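Local coordinates for protein lombricine kinase (Urechis caupo, PDB 3JPZ) that probably catalyses the reversible transfer of a phosphoryl group between ATP and the guanidino compound lombricine, as a phosphagen kinase, at residues L98-L103 / V236-G241. Residues are numbered along the deposited sequence; the frame is centred on the assembly and turned at random.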
loop_
_atom_site.group_PDB
_atom_site.type_symbol
_atom_site.label_atom_id
_atom_site.label_comp_id
_atom_site.label_asym_id
_atom_site.label_seq_id
_atom_site.Cartn_x
_atom_site.Cartn_y
_atom_site.Cartn_z
ATOM N N LEU A 98 13.359 -8.329 33.427
ATOM C CA LEU A 98 11.927 -8.443 33.655
ATOM C C LEU A 98 11.633 -8.777 35.114
ATOM O O LEU A 98 10.658 -9.467 35.414
ATOM C CB LEU A 98 11.344 -9.547 32.763
ATOM C CG LEU A 98 11.636 -9.400 31.278
ATOM C CD1 LEU A 98 11.108 -10.601 30.463
ATOM C CD2 LEU A 98 11.041 -8.087 30.775
ATOM N N ASP A 99 12.478 -8.296 36.021
ATOM C CA ASP A 99 12.366 -8.679 37.422
ATOM C C ASP A 99 11.577 -7.638 38.207
ATOM O O ASP A 99 12.136 -6.672 38.737
ATOM C CB ASP A 99 13.747 -8.895 38.040
ATOM C CG ASP A 99 13.672 -9.524 39.414
ATOM O OD1 ASP A 99 12.548 -9.649 39.946
ATOM O OD2 ASP A 99 14.733 -9.888 39.961
ATOM N N ALA A 100 10.267 -7.860 38.272
ATOM C CA ALA A 100 9.347 -6.974 38.967
ATOM C C ALA A 100 9.722 -6.765 40.428
ATOM O O ALA A 100 9.570 -5.664 40.949
ATOM C CB ALA A 100 7.936 -7.520 38.866
ATOM N N SER A 101 10.201 -7.814 41.090
ATOM C CA SER A 101 10.581 -7.711 42.501
ATOM C C SER A 101 11.645 -6.633 42.736
ATOM O O SER A 101 11.798 -6.137 43.852
ATOM C CB SER A 101 11.073 -9.063 43.034
ATOM O OG SER A 101 12.402 -9.345 42.627
ATOM N N LYS A 102 12.372 -6.272 41.682
ATOM C CA LYS A 102 13.422 -5.252 41.773
ATOM C C LYS A 102 12.846 -3.834 41.808
ATOM O O LYS A 102 13.578 -2.859 41.980
ATOM C CB LYS A 102 14.401 -5.370 40.597
ATOM C CG LYS A 102 15.295 -6.598 40.641
ATOM C CD LYS A 102 16.092 -6.767 39.348
ATOM C CE LYS A 102 17.327 -5.869 39.306
ATOM N NZ LYS A 102 18.310 -6.307 38.270
ATOM N N LEU A 103 11.533 -3.724 41.655
ATOM C CA LEU A 103 10.889 -2.424 41.540
ATOM C C LEU A 103 10.694 -1.756 42.888
ATOM O O LEU A 103 10.511 -2.417 43.907
ATOM C CB LEU A 103 9.533 -2.561 40.850
ATOM C CG LEU A 103 9.563 -2.837 39.353
ATOM C CD1 LEU A 103 8.148 -2.973 38.819
ATOM C CD2 LEU A 103 10.304 -1.732 38.624
ATOM N N VAL A 236 1.609 -5.400 37.218
ATOM C CA VAL A 236 1.491 -5.418 35.764
ATOM C C VAL A 236 2.780 -5.886 35.112
ATOM O O VAL A 236 2.762 -6.618 34.119
ATOM C CB VAL A 236 1.151 -4.017 35.207
ATOM C CG1 VAL A 236 1.252 -4.022 33.686
ATOM C CG2 VAL A 236 -0.229 -3.601 35.646
ATOM N N PHE A 237 3.898 -5.454 35.679
ATOM C CA PHE A 237 5.208 -5.831 35.184
ATOM C C PHE A 237 5.469 -7.297 35.529
ATOM O O PHE A 237 6.091 -8.022 34.757
ATOM C CB PHE A 237 6.278 -4.935 35.814
ATOM C CG PHE A 237 7.663 -5.140 35.251
ATOM C CD1 PHE A 237 7.885 -5.121 33.888
ATOM C CD2 PHE A 237 8.745 -5.320 36.099
ATOM C CE1 PHE A 237 9.159 -5.292 33.377
ATOM C CE2 PHE A 237 10.020 -5.493 35.598
ATOM C CZ PHE A 237 10.228 -5.478 34.235
ATOM N N GLU A 238 4.991 -7.725 36.695
ATOM C CA GLU A 238 5.238 -9.086 37.170
ATOM C C GLU A 238 4.613 -10.089 36.223
ATOM O O GLU A 238 5.214 -11.110 35.894
ATOM C CB GLU A 238 4.656 -9.290 38.572
ATOM C CG GLU A 238 5.040 -10.631 39.216
ATOM C CD GLU A 238 4.263 -11.832 38.670
ATOM O OE1 GLU A 238 3.100 -11.670 38.222
ATOM O OE2 GLU A 238 4.822 -12.954 38.711
ATOM N N ARG A 239 3.386 -9.798 35.814
ATOM C CA ARG A 239 2.659 -10.639 34.876
ATOM C C ARG A 239 3.315 -10.530 33.509
ATOM O O ARG A 239 3.470 -11.509 32.800
ATOM C CB ARG A 239 1.193 -10.197 34.811
ATOM C CG ARG A 239 0.391 -10.790 33.663
ATOM C CD ARG A 239 -1.100 -10.516 33.838
ATOM N NE ARG A 239 -1.636 -11.182 35.022
ATOM C CZ ARG A 239 -1.988 -10.563 36.145
ATOM N NH1 ARG A 239 -1.876 -9.243 36.248
ATOM N NH2 ARG A 239 -2.461 -11.267 37.164
ATOM N N PHE A 240 3.700 -9.314 33.159
ATOM C CA PHE A 240 4.373 -9.029 31.908
ATOM C C PHE A 240 5.570 -9.961 31.685
ATOM O O PHE A 240 5.645 -10.669 30.686
ATOM C CB PHE A 240 4.822 -7.568 31.956
ATOM C CG PHE A 240 5.530 -7.094 30.734
ATOM C CD1 PHE A 240 4.819 -6.698 29.609
ATOM C CD2 PHE A 240 6.911 -6.986 30.725
ATOM C CE1 PHE A 240 5.480 -6.228 28.483
ATOM C CE2 PHE A 240 7.570 -6.519 29.611
ATOM C CZ PHE A 240 6.850 -6.140 28.482
ATOM N N GLY A 241 6.504 -9.955 32.629
ATOM C CA GLY A 241 7.708 -10.756 32.516
ATOM C C GLY A 241 7.430 -12.237 32.687
ATOM O O GLY A 241 8.051 -13.074 32.044
#
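With chi1 at -174°, Phe237 swings its ring straight out from helix 233-252, CG trans to the backbone N, and lays it along the chain of the loop 98-103. Leu98 answers from the loop with CG trans to its own carbonyl carbon (chi1 -55°), and an extended chi2 of 176° then brings CD2 to the two phenylalanines. The ring of Phe237 meets backbone as much as side chain: its CZ lies 3.5 Å from Leu98 CA, its CE2 borders the carbonyl carbon of Asp99, and its CD2 comes within 3.4 Å of Ala100 CA. A broad, flat, apolar group suits this place, because a single ring can span the loop from Leu98 to Leu103, whose side chain slants across that of Phe237, Leu103 CD1 lying 3.6 Å from Phe237 CD2. Leu98 CD2 also reaches the edge of the second ring, 4.0 Å from Phe240 CE2, the two side chains running nearly perpendicular.

Small residues set the spacing. Ala100 points its methyl at the helix, and CB sits 3.6 Å from Glu238 CA, close to the helix backbone. Gly241 has no side chain, and its bare CA packs directly on Leu98 CB at 3.8 Å. Glu238 contributes only its aliphatic base, since the chain bends at chi2 and the carboxylate turns away to a salt bridge with Arg242. Within the loop, Asp99 OD1 accepts a 2.7 Å hydrogen bond from Ser101 OG at the start of the short 3-10 turn 100-102.

Phe237 also touches Ile118 of strand 113-122, which includes ADP-binding Arg119. Helix 333-355 touches Leu98, Leu103 and Phe237. This is hydrophobic packing of the loop leading from helix 73-83 into strand 113-122 against helix 233-252, which itself packs on the central antiparallel sheet of the phosphagen kinase catalytic domain.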